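Local coordinates for 1-phosphatidylinositol 4,5-bisphosphate phosphodiesterase (Drosophila melanogaster, PDB 6IRB), which belongs to the phosphoinositide phospholipase C-beta family and is captured here as an elongated, almost wholly helical chain that folds back into an antiparallel hairpin, at residues T114-Q119 / L195-Q200; D125-D130 / V184-A189; A136-M141 / M176-Q181; A146-N151 / R165-N170. The protein carries 2 engineered substitutions. All coordinates share one frame; numbering follows the deposited sequence.

Contact 1 of 4, residues T114-Q119 / L195-Q200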
loop_
_atom_site.group_PDB
_atom_site.type_symbol
_atom_site.label_atom_id
_atom_site.label_comp_id
_atom_site.label_asym_id
_atom_site.label_seq_id
_atom_site.Cartn_x
_atom_site.Cartn_y
_atom_site.Cartn_z
ATOM N N THR A 114 -12.687 -8.834 28.361
ATOM C CA THR A 114 -11.979 -9.773 29.215
ATOM C C THR A 114 -11.573 -9.131 30.528
ATOM O O THR A 114 -12.033 -9.554 31.593
ATOM C CB THR A 114 -10.766 -10.322 28.490
ATOM O OG1 THR A 114 -11.121 -10.560 27.125
ATOM C CG2 THR A 114 -10.314 -11.622 29.133
ATOM N N VAL A 115 -10.682 -8.138 30.465
ATOM C CA VAL A 115 -10.216 -7.469 31.680
ATOM C C VAL A 115 -11.393 -6.997 32.535
ATOM O O VAL A 115 -11.440 -7.264 33.743
ATOM C CB VAL A 115 -9.217 -6.349 31.340
ATOM C CG1 VAL A 115 -8.143 -6.908 30.429
ATOM C CG2 VAL A 115 -9.868 -5.226 30.631
ATOM N N GLN A 116 -12.336 -6.249 31.942
ATOM C CA GLN A 116 -13.561 -5.892 32.658
ATOM C C GLN A 116 -14.129 -7.087 33.410
ATOM O O GLN A 116 -14.360 -7.029 34.625
ATOM C CB GLN A 116 -14.612 -5.334 31.689
ATOM C CG GLN A 116 -14.176 -4.140 30.861
ATOM C CD GLN A 116 -15.330 -3.217 30.545
ATOM O OE1 GLN A 116 -16.446 -3.673 30.313
ATOM N NE2 GLN A 116 -15.075 -1.912 30.546
ATOM N N ALA A 117 -14.322 -8.196 32.693
ATOM C CA ALA A 117 -14.813 -9.418 33.315
ATOM C C ALA A 117 -13.853 -9.894 34.399
ATOM O O ALA A 117 -14.282 -10.316 35.479
ATOM C CB ALA A 117 -15.026 -10.497 32.251
ATOM N N ALA A 118 -12.546 -9.834 34.128
ATOM C CA ALA A 118 -11.566 -10.248 35.125
ATOM C C ALA A 118 -11.699 -9.444 36.413
ATOM O O ALA A 118 -11.482 -9.987 37.502
ATOM C CB ALA A 118 -10.154 -10.115 34.560
ATOM N N GLN A 119 -12.052 -8.159 36.321
ATOM C CA GLN A 119 -12.238 -7.371 37.536
ATOM C C GLN A 119 -13.490 -7.815 38.286
ATOM O O GLN A 119 -13.474 -7.977 39.514
ATOM C CB GLN A 119 -12.321 -5.873 37.220
ATOM C CG GLN A 119 -11.024 -5.187 36.811
ATOM C CD GLN A 119 -11.252 -3.869 36.079
ATOM O OE1 GLN A 119 -12.342 -3.297 36.120
ATOM N NE2 GLN A 119 -10.194 -3.338 35.484
ATOM N N LEU A 195 -20.601 0.028 36.838
ATOM C CA LEU A 195 -20.743 1.342 36.208
ATOM C C LEU A 195 -19.442 1.827 35.593
ATOM O O LEU A 195 -19.469 2.513 34.566
ATOM C CB LEU A 195 -21.275 2.385 37.189
ATOM C CG LEU A 195 -22.753 2.278 37.582
ATOM C CD1 LEU A 195 -23.284 3.623 38.082
ATOM C CD2 LEU A 195 -23.579 1.779 36.405
ATOM N N ALA A 196 -18.302 1.520 36.206
ATOM C CA ALA A 196 -17.046 1.896 35.580
ATOM C C ALA A 196 -16.874 1.158 34.261
ATOM O O ALA A 196 -16.551 1.765 33.233
ATOM C CB ALA A 196 -15.880 1.607 36.524
ATOM N N HIS A 197 -17.123 -0.154 34.267
ATOM C CA HIS A 197 -17.010 -0.946 33.046
ATOM C C HIS A 197 -17.916 -0.393 31.956
ATOM O O HIS A 197 -17.498 -0.236 30.803
ATOM C CB HIS A 197 -17.310 -2.412 33.340
ATOM C CG HIS A 197 -16.244 -3.086 34.154
ATOM N ND1 HIS A 197 -16.530 -3.966 35.176
ATOM C CD2 HIS A 197 -14.893 -2.992 34.112
ATOM C CE1 HIS A 197 -15.403 -4.400 35.715
ATOM N NE2 HIS A 197 -14.394 -3.823 35.088
ATOM N N SER A 198 -19.173 -0.118 32.306
ATOM C CA SER A 198 -20.116 0.448 31.348
ATOM C C SER A 198 -19.575 1.718 30.702
ATOM O O SER A 198 -19.569 1.846 29.473
ATOM C CB SER A 198 -21.447 0.736 32.034
ATOM O OG SER A 198 -22.494 0.765 31.083
ATOM N N LYS A 199 -19.170 2.698 31.512
ATOM C CA LYS A 199 -18.645 3.935 30.936
ATOM C C LYS A 199 -17.409 3.687 30.072
ATOM O O LYS A 199 -17.284 4.270 28.989
ATOM C CB LYS A 199 -18.403 4.971 32.030
ATOM C CG LYS A 199 -19.667 5.843 32.184
ATOM C CD LYS A 199 -19.837 6.518 33.533
ATOM C CE LYS A 199 -20.764 7.734 33.417
ATOM N NZ LYS A 199 -21.918 7.535 32.477
ATOM N N GLN A 200 -16.466 2.867 30.545
ATOM C CA GLN A 200 -15.305 2.531 29.723
ATOM C C GLN A 200 -15.717 2.106 28.320
ATOM O O GLN A 200 -15.128 2.550 27.328
ATOM C CB GLN A 200 -14.483 1.432 30.384
ATOM C CG GLN A 200 -13.760 1.874 31.626
ATOM C CD GLN A 200 -13.437 0.720 32.557
ATOM O OE1 GLN A 200 -13.351 -0.432 32.125
ATOM N NE2 GLN A 200 -13.199 1.030 33.834
#
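Two acceptors on the opposite helix hold the amide nitrogen of Gln116. Gln116 NE2 donates to the backbone oxygen His197 O at 3.0 Å with an N-H...O angle of 154°, and to the side-chain oxygen Gln200 OE1 at 2.8 Å with a less straight angle of 135°. In the second bond Gln116 NE2 approaches from above the carbonyl plane of Gln200, not on a lone pair. Two bonds to one nitrogen fix the rotation of the Gln116 amide, and a bend at chi2 (-149°) leads its end across to the partner helix, where NE2 reaches both oxygens. On the way the Gln116 chain passes over one face of the His197 imidazole: Gln116 CB lies 3.7 Å from the ring centroid, displaced toward the rim, a CH-pi contact. At the ring edge, His197 NE2 points at Gln119 OE1, but the modelled separation is too short to be sound, so the pairing is plausible while its exact geometry is doubtful. Gln119 CB also borders this edge, 3.6 Å from His197 NE2. Both Gln116 and His197 are buried, and their CA atoms come within 6.0 Å. Further out, Gln116 also leans on Ile201 and Gln119 on Leu193, both on helix 157-210. Helix 18-150 and helix 157-210 run antiparallel here, their local axes 10.5 Å apart, with this layer lying in the interface between them.

Contact 2 of 4, residues D125-D130 / V184-A189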
loop_
_atom_site.group_PDB
_atom_site.type_symbol
_atom_site.label_atom_id
_atom_site.label_comp_id
_atom_site.label_asym_id
_atom_site.label_seq_id
_atom_site.Cartn_x
_atom_site.Cartn_y
_atom_site.Cartn_z
ATOM N N ASP A 125 -15.138 -12.918 43.654
ATOM C CA ASP A 125 -14.321 -13.855 44.413
ATOM C C ASP A 125 -13.922 -13.264 45.761
ATOM O O ASP A 125 -14.007 -13.947 46.789
ATOM C CB ASP A 125 -13.102 -14.263 43.588
ATOM C CG ASP A 125 -13.392 -15.452 42.676
ATOM O OD1 ASP A 125 -14.451 -15.447 42.008
ATOM O OD2 ASP A 125 -12.567 -16.387 42.624
ATOM N N ARG A 126 -13.508 -11.991 45.785
ATOM C CA ARG A 126 -13.254 -11.334 47.064
ATOM C C ARG A 126 -14.502 -11.298 47.929
ATOM O O ARG A 126 -14.482 -11.753 49.080
ATOM C CB ARG A 126 -12.726 -9.917 46.876
ATOM C CG ARG A 126 -12.174 -9.421 48.203
ATOM C CD ARG A 126 -12.214 -7.917 48.365
ATOM N NE ARG A 126 -11.037 -7.433 49.082
ATOM C CZ ARG A 126 -11.092 -6.790 50.247
ATOM N NH1 ARG A 126 -12.266 -6.567 50.831
ATOM N NH2 ARG A 126 -9.977 -6.385 50.839
ATOM N N HIS A 127 -15.607 -10.781 47.377
ATOM C CA HIS A 127 -16.820 -10.565 48.163
ATOM C C HIS A 127 -17.193 -11.801 48.969
ATOM O O HIS A 127 -17.680 -11.684 50.099
ATOM C CB HIS A 127 -17.981 -10.195 47.239
ATOM C CG HIS A 127 -18.036 -8.746 46.876
ATOM N ND1 HIS A 127 -17.114 -7.827 47.326
ATOM C CD2 HIS A 127 -18.903 -8.059 46.096
ATOM C CE1 HIS A 127 -17.413 -6.633 46.842
ATOM N NE2 HIS A 127 -18.494 -6.746 46.090
ATOM N N ALA A 128 -16.941 -12.990 48.416
ATOM C CA ALA A 128 -17.323 -14.224 49.091
ATOM C C ALA A 128 -16.397 -14.518 50.263
ATOM O O ALA A 128 -16.848 -14.993 51.311
ATOM C CB ALA A 128 -17.315 -15.391 48.100
ATOM N N ARG A 129 -15.102 -14.234 50.096
ATOM C CA ARG A 129 -14.134 -14.377 51.180
ATOM C C ARG A 129 -14.548 -13.559 52.392
ATOM O O ARG A 129 -14.500 -14.033 53.532
ATOM C CB ARG A 129 -12.767 -13.913 50.694
ATOM C CG ARG A 129 -11.930 -14.998 50.087
ATOM C CD ARG A 129 -10.809 -14.381 49.252
ATOM N NE ARG A 129 -10.455 -15.144 48.051
ATOM C CZ ARG A 129 -10.192 -16.451 47.990
ATOM N NH1 ARG A 129 -10.228 -17.221 49.072
ATOM N NH2 ARG A 129 -9.885 -16.993 46.818
ATOM N N ASP A 130 -14.928 -12.308 52.155
ATOM C CA ASP A 130 -15.395 -11.433 53.222
ATOM C C ASP A 130 -16.473 -12.108 54.056
ATOM O O ASP A 130 -16.422 -12.091 55.293
ATOM C CB ASP A 130 -15.897 -10.128 52.616
ATOM C CG ASP A 130 -14.774 -9.327 51.993
ATOM O OD1 ASP A 130 -13.626 -9.455 52.482
ATOM O OD2 ASP A 130 -15.035 -8.588 51.012
ATOM N N VAL A 184 -24.815 -4.932 51.876
ATOM C CA VAL A 184 -25.084 -3.660 51.224
ATOM C C VAL A 184 -23.825 -3.105 50.590
ATOM O O VAL A 184 -23.826 -2.743 49.408
ATOM C CB VAL A 184 -25.690 -2.674 52.238
ATOM C CG1 VAL A 184 -25.570 -1.264 51.722
ATOM C CG2 VAL A 184 -27.136 -3.029 52.534
ATOM N N LYS A 185 -22.742 -3.000 51.363
ATOM C CA LYS A 185 -21.493 -2.511 50.791
ATOM C C LYS A 185 -21.095 -3.327 49.562
ATOM O O LYS A 185 -20.767 -2.768 48.505
ATOM C CB LYS A 185 -20.388 -2.551 51.842
ATOM C CG LYS A 185 -19.004 -2.369 51.266
ATOM C CD LYS A 185 -17.969 -2.298 52.375
ATOM C CE LYS A 185 -16.536 -2.314 51.839
ATOM N NZ LYS A 185 -16.211 -3.607 51.162
ATOM N N GLN A 186 -21.155 -4.661 49.681
ATOM C CA GLN A 186 -20.867 -5.533 48.545
ATOM C C GLN A 186 -21.745 -5.205 47.352
ATOM O O GLN A 186 -21.267 -5.165 46.209
ATOM C CB GLN A 186 -20.983 -6.994 48.969
ATOM C CG GLN A 186 -19.823 -7.355 49.902
ATOM C CD GLN A 186 -19.663 -8.836 50.165
ATOM O OE1 GLN A 186 -20.373 -9.671 49.599
ATOM N NE2 GLN A 186 -18.689 -9.174 51.005
ATOM N N GLY A 187 -23.018 -4.921 47.591
ATOM C CA GLY A 187 -23.870 -4.556 46.477
ATOM C C GLY A 187 -23.455 -3.210 45.921
ATOM O O GLY A 187 -23.392 -3.022 44.705
ATOM N N ARG A 188 -23.124 -2.268 46.809
ATOM C CA ARG A 188 -22.656 -0.959 46.374
ATOM C C ARG A 188 -21.349 -1.093 45.612
ATOM O O ARG A 188 -21.169 -0.496 44.542
ATOM C CB ARG A 188 -22.477 -0.056 47.590
ATOM C CG ARG A 188 -23.564 0.969 47.714
ATOM C CD ARG A 188 -24.520 0.573 48.814
ATOM N NE ARG A 188 -25.683 1.446 48.854
ATOM C CZ ARG A 188 -25.809 2.481 49.673
ATOM N NH1 ARG A 188 -24.834 2.763 50.532
ATOM N NH2 ARG A 188 -26.908 3.225 49.638
ATOM N N ALA A 189 -20.429 -1.895 46.146
ATOM C CA ALA A 189 -19.149 -2.082 45.484
ATOM C C ALA A 189 -19.343 -2.652 44.091
ATOM O O ALA A 189 -18.717 -2.189 43.125
ATOM C CB ALA A 189 -18.260 -3.002 46.318
#
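His127 and Gln186 mark the closest approach of the two backbones, their CA atoms 6.5 Å apart where the local helix axes run 11.0 Å from each other and antiparallel at 172°. The two side chains reach past one another, each toward the other's helix, and the evidence for stacking is direct: the imidazole and amide planes differ by only 9°, and Gln186 CG sits over the middle of the ring, 3.7 Å from the His127 ring centroid. This is a CH-pi contact on one face of the imidazole. Each residue also addresses the backbone of the other. Gln186 NE2 donates to His127 O at 2.9 Å, lying in the carbonyl plane on a lone pair, although the N-H...O angle is a modest 133°. In return His127 NE2 makes a weak bond to Gln186 O at 3.2 Å. The pair is therefore reciprocal but unequal, and the hydrogen bond from the Gln186 amide is the firmer half. The extended Gln186 chain, straight beyond CG, is what carries its amide across to the far carbonyl.

Flanking atoms complete the layer. Ala189 CB meets the imidazole edge, 3.8 Å from His127 NE2, while Asp130 CB lies 3.4 Å from Gln186 NE2. The Asp130 carboxylate instead forms a salt bridge with Arg126 of its own helix, whose hydrogen bond is weak. Beyond the two segments, His127 touches Met190 and Asp130 touches Ile182, so helix 157-210 is in contact with this side of helix 18-150 one turn before and one turn after Gln186 along helix 157-210.

Contact 3 of 4, residues A136-M141 / M176-Q181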
loop_
_atom_site.group_PDB
_atom_site.type_symbol
_atom_site.label_atom_id
_atom_site.label_comp_id
_atom_site.label_asym_id
_atom_site.label_seq_id
_atom_site.Cartn_x
_atom_site.Cartn_y
_atom_site.Cartn_z
ATOM N N ALA A 136 -16.622 -16.626 60.213
ATOM C CA ALA A 136 -15.652 -17.023 61.221
ATOM C C ALA A 136 -15.673 -16.078 62.418
ATOM O O ALA A 136 -15.947 -16.498 63.548
ATOM C CB ALA A 136 -14.258 -17.074 60.596
ATOM N N LYS A 137 -15.407 -14.787 62.185
ATOM C CA LYS A 137 -15.402 -13.823 63.285
ATOM C C LYS A 137 -16.670 -13.945 64.118
ATOM O O LYS A 137 -16.619 -14.012 65.354
ATOM C CB LYS A 137 -15.236 -12.396 62.760
ATOM C CG LYS A 137 -15.142 -11.343 63.868
ATOM C CD LYS A 137 -14.657 -9.990 63.349
ATOM C CE LYS A 137 -15.092 -8.831 64.257
ATOM N NZ LYS A 137 -16.570 -8.788 64.519
ATOM N N GLN A 138 -17.824 -14.011 63.445
ATOM C CA GLN A 138 -19.078 -14.183 64.167
ATOM C C GLN A 138 -19.047 -15.470 64.969
ATOM O O GLN A 138 -19.363 -15.485 66.167
ATOM C CB GLN A 138 -20.260 -14.178 63.196
ATOM C CG GLN A 138 -20.498 -12.830 62.518
ATOM C CD GLN A 138 -21.854 -12.732 61.834
ATOM O OE1 GLN A 138 -22.481 -13.743 61.515
ATOM N NE2 GLN A 138 -22.319 -11.511 61.621
ATOM N N ALA A 139 -18.603 -16.551 64.341
ATOM C CA ALA A 139 -18.519 -17.808 65.061
ATOM C C ALA A 139 -17.584 -17.687 66.258
ATOM O O ALA A 139 -17.928 -18.124 67.364
ATOM C CB ALA A 139 -18.060 -18.917 64.120
ATOM N N LYS A 140 -16.417 -17.057 66.075
ATOM C CA LYS A 140 -15.435 -17.035 67.155
ATOM C C LYS A 140 -15.970 -16.328 68.383
ATOM O O LYS A 140 -15.773 -16.795 69.511
ATOM C CB LYS A 140 -14.140 -16.366 66.719
ATOM C CG LYS A 140 -13.185 -16.196 67.895
ATOM C CD LYS A 140 -12.171 -17.319 67.943
ATOM C CE LYS A 140 -11.578 -17.478 69.330
ATOM N NZ LYS A 140 -10.605 -18.608 69.387
HETATM N N MSE A 141 -16.634 -15.201 68.192
HETATM C CA MSE A 141 -17.284 -14.581 69.317
HETATM C C MSE A 141 -18.247 -15.521 70.001
HETATM O O MSE A 141 -18.312 -15.542 71.227
HETATM C CB MSE A 141 -17.960 -13.301 68.916
HETATM C CG MSE A 141 -18.274 -12.494 70.132
HETATM SE SE MSE A 141 -19.172 -10.882 69.655
HETATM C CE MSE A 141 -19.510 -11.269 67.777
HETATM N N MSE A 176 -26.921 -10.438 62.590
HETATM C CA MSE A 176 -27.799 -10.106 61.487
HETATM C C MSE A 176 -27.568 -8.703 60.955
HETATM O O MSE A 176 -27.595 -8.497 59.744
HETATM C CB MSE A 176 -29.239 -10.330 61.901
HETATM C CG MSE A 176 -29.590 -11.799 61.785
HETATM SE SE MSE A 176 -30.977 -12.402 62.992
HETATM C CE MSE A 176 -32.374 -12.824 61.694
ATOM N N GLU A 177 -27.385 -7.726 61.844
ATOM C CA GLU A 177 -27.091 -6.375 61.374
ATOM C C GLU A 177 -25.767 -6.352 60.614
ATOM O O GLU A 177 -25.662 -5.750 59.538
ATOM C CB GLU A 177 -27.077 -5.391 62.541
ATOM C CG GLU A 177 -28.345 -5.400 63.402
ATOM C CD GLU A 177 -29.639 -5.598 62.610
ATOM O OE1 GLU A 177 -30.330 -4.595 62.319
ATOM O OE2 GLU A 177 -29.985 -6.763 62.309
ATOM N N GLU A 178 -24.733 -6.982 61.183
ATOM C CA GLU A 178 -23.471 -7.162 60.470
ATOM C C GLU A 178 -23.695 -7.719 59.064
ATOM O O GLU A 178 -23.111 -7.235 58.086
ATOM C CB GLU A 178 -22.540 -8.078 61.269
ATOM C CG GLU A 178 -21.728 -7.371 62.347
ATOM C CD GLU A 178 -20.917 -8.333 63.218
ATOM O OE1 GLU A 178 -21.052 -9.563 63.038
ATOM O OE2 GLU A 178 -20.120 -7.858 64.063
ATOM N N LYS A 179 -24.551 -8.740 58.950
ATOM C CA LYS A 179 -24.832 -9.346 57.653
ATOM C C LYS A 179 -25.513 -8.367 56.707
ATOM O O LYS A 179 -25.169 -8.298 55.520
ATOM C CB LYS A 179 -25.695 -10.589 57.842
ATOM C CG LYS A 179 -24.928 -11.783 58.324
ATOM C CD LYS A 179 -24.392 -12.595 57.157
ATOM C CE LYS A 179 -23.280 -13.528 57.613
ATOM N NZ LYS A 179 -23.192 -14.757 56.776
ATOM N N LYS A 180 -26.487 -7.608 57.218
ATOM C CA LYS A 180 -27.149 -6.585 56.417
ATOM C C LYS A 180 -26.142 -5.597 55.848
ATOM O O LYS A 180 -26.191 -5.266 54.660
ATOM C CB LYS A 180 -28.192 -5.863 57.274
ATOM C CG LYS A 180 -28.403 -4.394 56.922
ATOM C CD LYS A 180 -29.734 -3.849 57.468
ATOM C CE LYS A 180 -29.620 -3.333 58.906
ATOM N NZ LYS A 180 -30.331 -2.019 59.098
ATOM N N GLN A 181 -25.228 -5.107 56.683
ATOM C CA GLN A 181 -24.237 -4.150 56.206
ATOM C C GLN A 181 -23.360 -4.732 55.098
ATOM O O GLN A 181 -23.182 -4.108 54.047
ATOM C CB GLN A 181 -23.395 -3.630 57.362
ATOM C CG GLN A 181 -23.919 -2.308 57.887
ATOM C CD GLN A 181 -23.251 -1.880 59.173
ATOM O OE1 GLN A 181 -22.506 -2.648 59.783
ATOM N NE2 GLN A 181 -23.528 -0.650 59.605
#
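Gln138 NE2 is gripped by two acceptors on the opposite helix: the carboxylate oxygen Glu178 OE1 and the backbone oxygen of Phe175. The first bond, Gln138 NE2 to Glu178 OE1, measures 2.7 Å with an N-H...O angle of 156°, so it is both short and fairly straight. Glu178 OE1 receives it on its anti lone pair, the one facing away from the other carboxylate oxygen, and lies close to the plane of the Gln138 amide. Amide and carboxylate planes are only 20° apart, which agrees with two flat groups lying almost in one plane. Both chains are extended beyond CG, and this reach spans backbones that are well separated here, with Gln138 CA and Glu178 CA 9.1 Å apart.

The second carboxylate oxygen looks toward basic groups. Lys137 NZ stands 3.7 Å from Glu178 OE2, a long salt bridge, and its chain crosses that of Glu178 at about a right angle. Its first torsion sets CG opposite the backbone N, and a final kink at chi4 (-54°) brings the amine round to the acid. Arg174 adds another long, weak ion pair to Glu178 OE2. On the other flank, the aliphatic end of Lys179 skirts the amide, with Lys179 CE 4.0 Å from Gln138 OE1, while its amine bonds to Asn135.

The chemistry is thus that of a polar layer: one carboxylate accepts a firm hydrogen bond from an amide and has two cations at long range, which may modestly stabilise its charged form, while the buried amide is held by two bonds.

Contact 4 of 4, residues A146-N151 / R165-N170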
loop_
_atom_site.group_PDB
_atom_site.type_symbol
_atom_site.label_atom_id
_atom_site.label_comp_id
_atom_site.label_asym_id
_atom_site.label_seq_id
_atom_site.Cartn_x
_atom_site.Cartn_y
_atom_site.Cartn_z
ATOM N N ALA A 146 -19.729 -17.575 74.888
ATOM C CA ALA A 146 -20.128 -18.773 75.625
ATOM C C ALA A 146 -19.078 -19.165 76.659
ATOM O O ALA A 146 -19.406 -19.449 77.817
ATOM C CB ALA A 146 -20.374 -19.928 74.657
ATOM N N LYS A 147 -17.809 -19.231 76.247
ATOM C CA LYS A 147 -16.751 -19.620 77.175
ATOM C C LYS A 147 -16.683 -18.663 78.357
ATOM O O LYS A 147 -16.457 -19.086 79.496
ATOM C CB LYS A 147 -15.403 -19.676 76.459
ATOM C CG LYS A 147 -14.239 -20.065 77.371
ATOM C CD LYS A 147 -12.948 -19.337 76.993
ATOM C CE LYS A 147 -11.708 -20.086 77.471
ATOM N NZ LYS A 147 -11.899 -20.650 78.837
ATOM N N GLU A 148 -16.860 -17.366 78.099
ATOM C CA GLU A 148 -16.761 -16.370 79.163
ATOM C C GLU A 148 -17.803 -16.595 80.254
ATOM O O GLU A 148 -17.515 -16.407 81.442
ATOM C CB GLU A 148 -16.903 -14.961 78.608
ATOM C CG GLU A 148 -16.353 -13.960 79.583
ATOM C CD GLU A 148 -17.291 -12.814 79.801
ATOM O OE1 GLU A 148 -18.448 -12.898 79.342
ATOM O OE2 GLU A 148 -16.890 -11.857 80.486
ATOM N N VAL A 149 -19.029 -16.958 79.867
ATOM C CA VAL A 149 -20.096 -17.171 80.844
ATOM C C VAL A 149 -19.731 -18.300 81.794
ATOM O O VAL A 149 -20.022 -18.241 82.997
ATOM C CB VAL A 149 -21.422 -17.462 80.115
ATOM C CG1 VAL A 149 -22.286 -18.445 80.903
ATOM C CG2 VAL A 149 -22.169 -16.169 79.835
ATOM N N GLN A 150 -19.109 -19.356 81.266
ATOM C CA GLN A 150 -18.693 -20.459 82.118
ATOM C C GLN A 150 -17.701 -19.974 83.165
ATOM O O GLN A 150 -17.727 -20.431 84.313
ATOM C CB GLN A 150 -18.121 -21.593 81.267
ATOM C CG GLN A 150 -19.048 -22.809 81.145
ATOM C CD GLN A 150 -20.344 -22.567 80.368
ATOM O OE1 GLN A 150 -20.768 -21.429 80.176
ATOM N NE2 GLN A 150 -20.984 -23.646 79.935
ATOM N N ASN A 151 -16.827 -19.037 82.794
ATOM C CA ASN A 151 -15.867 -18.477 83.732
ATOM C C ASN A 151 -16.375 -17.196 84.370
ATOM O O ASN A 151 -15.626 -16.539 85.101
ATOM C CB ASN A 151 -14.559 -18.166 83.008
ATOM C CG ASN A 151 -14.000 -19.361 82.298
ATOM O OD1 ASN A 151 -14.543 -19.801 81.285
ATOM N ND2 ASN A 151 -12.891 -19.882 82.801
ATOM N N ARG A 165 -28.400 -16.874 77.188
ATOM C CA ARG A 165 -29.638 -16.727 76.428
ATOM C C ARG A 165 -29.911 -15.261 76.120
ATOM O O ARG A 165 -30.368 -14.921 75.021
ATOM C CB ARG A 165 -30.801 -17.349 77.196
ATOM C CG ARG A 165 -31.035 -18.809 76.872
ATOM C CD ARG A 165 -32.219 -19.352 77.648
ATOM N NE ARG A 165 -33.178 -18.302 77.980
ATOM C CZ ARG A 165 -34.202 -17.944 77.208
ATOM N NH1 ARG A 165 -34.400 -18.541 76.039
ATOM N NH2 ARG A 165 -35.021 -16.979 77.601
ATOM N N GLU A 166 -29.609 -14.378 77.078
ATOM C CA GLU A 166 -29.660 -12.938 76.837
ATOM C C GLU A 166 -28.573 -12.493 75.862
ATOM O O GLU A 166 -28.837 -11.738 74.918
ATOM C CB GLU A 166 -29.515 -12.190 78.162
ATOM C CG GLU A 166 -29.852 -10.721 78.086
ATOM C CD GLU A 166 -28.857 -9.884 78.872
ATOM O OE1 GLU A 166 -28.803 -8.655 78.655
ATOM O OE2 GLU A 166 -28.145 -10.458 79.726
ATOM N N LYS A 167 -27.345 -12.970 76.072
ATOM C CA LYS A 167 -26.218 -12.561 75.242
ATOM C C LYS A 167 -26.358 -13.099 73.825
ATOM O O LYS A 167 -26.314 -12.338 72.854
ATOM C CB LYS A 167 -24.911 -13.051 75.873
ATOM C CG LYS A 167 -24.439 -12.230 77.076
ATOM C CD LYS A 167 -22.943 -12.415 77.346
ATOM C CE LYS A 167 -22.410 -11.352 78.302
ATOM N NZ LYS A 167 -20.996 -11.552 78.734
ATOM N N ARG A 168 -26.502 -14.421 73.698
ATOM C CA ARG A 168 -26.611 -15.088 72.398
ATOM C C ARG A 168 -27.590 -14.394 71.461
ATOM O O ARG A 168 -27.243 -14.063 70.319
ATOM C CB ARG A 168 -27.048 -16.533 72.625
ATOM C CG ARG A 168 -25.963 -17.394 73.212
ATOM C CD ARG A 168 -25.819 -18.691 72.490
ATOM N NE ARG A 168 -26.847 -19.597 72.993
ATOM C CZ ARG A 168 -26.648 -20.881 73.266
ATOM N NH1 ARG A 168 -25.450 -21.423 73.079
ATOM N NH2 ARG A 168 -27.648 -21.622 73.724
ATOM N N GLN A 169 -28.827 -14.174 71.923
ATOM C CA GLN A 169 -29.812 -13.515 71.071
ATOM C C GLN A 169 -29.404 -12.082 70.748
ATOM O O GLN A 169 -29.540 -11.639 69.600
ATOM C CB GLN A 169 -31.207 -13.582 71.687
ATOM C CG GLN A 169 -32.305 -13.520 70.607
ATOM C CD GLN A 169 -32.772 -14.897 70.119
ATOM O OE1 GLN A 169 -32.045 -15.888 70.218
ATOM N NE2 GLN A 169 -33.982 -14.950 69.568
ATOM N N ASN A 170 -28.936 -11.331 71.748
ATOM C CA ASN A 170 -28.363 -10.018 71.465
ATOM C C ASN A 170 -27.337 -10.129 70.340
ATOM O O ASN A 170 -27.371 -9.369 69.366
ATOM C CB ASN A 170 -27.742 -9.449 72.747
ATOM C CG ASN A 170 -27.148 -8.046 72.573
ATOM O OD1 ASN A 170 -26.723 -7.650 71.485
ATOM N ND2 ASN A 170 -27.129 -7.287 73.665
#
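The ionic interaction is carried by Glu148 and Lys167, the two residues that touch across these segments. Glu148 OE1 and Lys167 NZ form a salt bridge at 2.9 Å. The acid and amine chains meet roughly perpendicular; with chi1 at -161° Glu148 starts out on the side away from its N and then bends at chi2, whereas Lys167 runs out straight beyond CG, so the lysine covers most of the gap. Glu148 is exposed and Lys167 partly so, and a pair at the surface like this is probably screened by solvent.

Apolar contact is slight: Val149 is buried and points toward the partner helix but makes no close contact with segment 165-170.

Backbone polar groups are met from outside the segments. Lys160 NZ donates to the carbonyl of Val149 and, weakly, to that of Gln150, placing a positive group at the C-terminal end of helix 18-150, where it would complement the helix dipole. Asn151 is the first residue to leave helical geometry.

With helix 18-150 ending here, Lys160 bonded to its last carbonyls and the chain returning as helix 157-210, this is the closed end of an antiparallel helical hairpin.

From the N terminus, helix 18-150 runs a long way before any of these contacts begins, and then meets helix 157-210 four times. Going outward along it come contact 1, contact 2, contact 3 and contact 4; the returning helix supplies their partners in reverse order. The loops are therefore nested without crossing: contact 4 closes the innermost, spanning the turn between the helices, and contact 1 the outermost. Successive centres lie about 16, 14 and 16 Å apart, and no two contacts touch, although segments 176-181 and 184-189 are separated by only two residues. Together they fasten the same two helices at regular steps, consistent with the coiled-coil-like C-terminal region of this family.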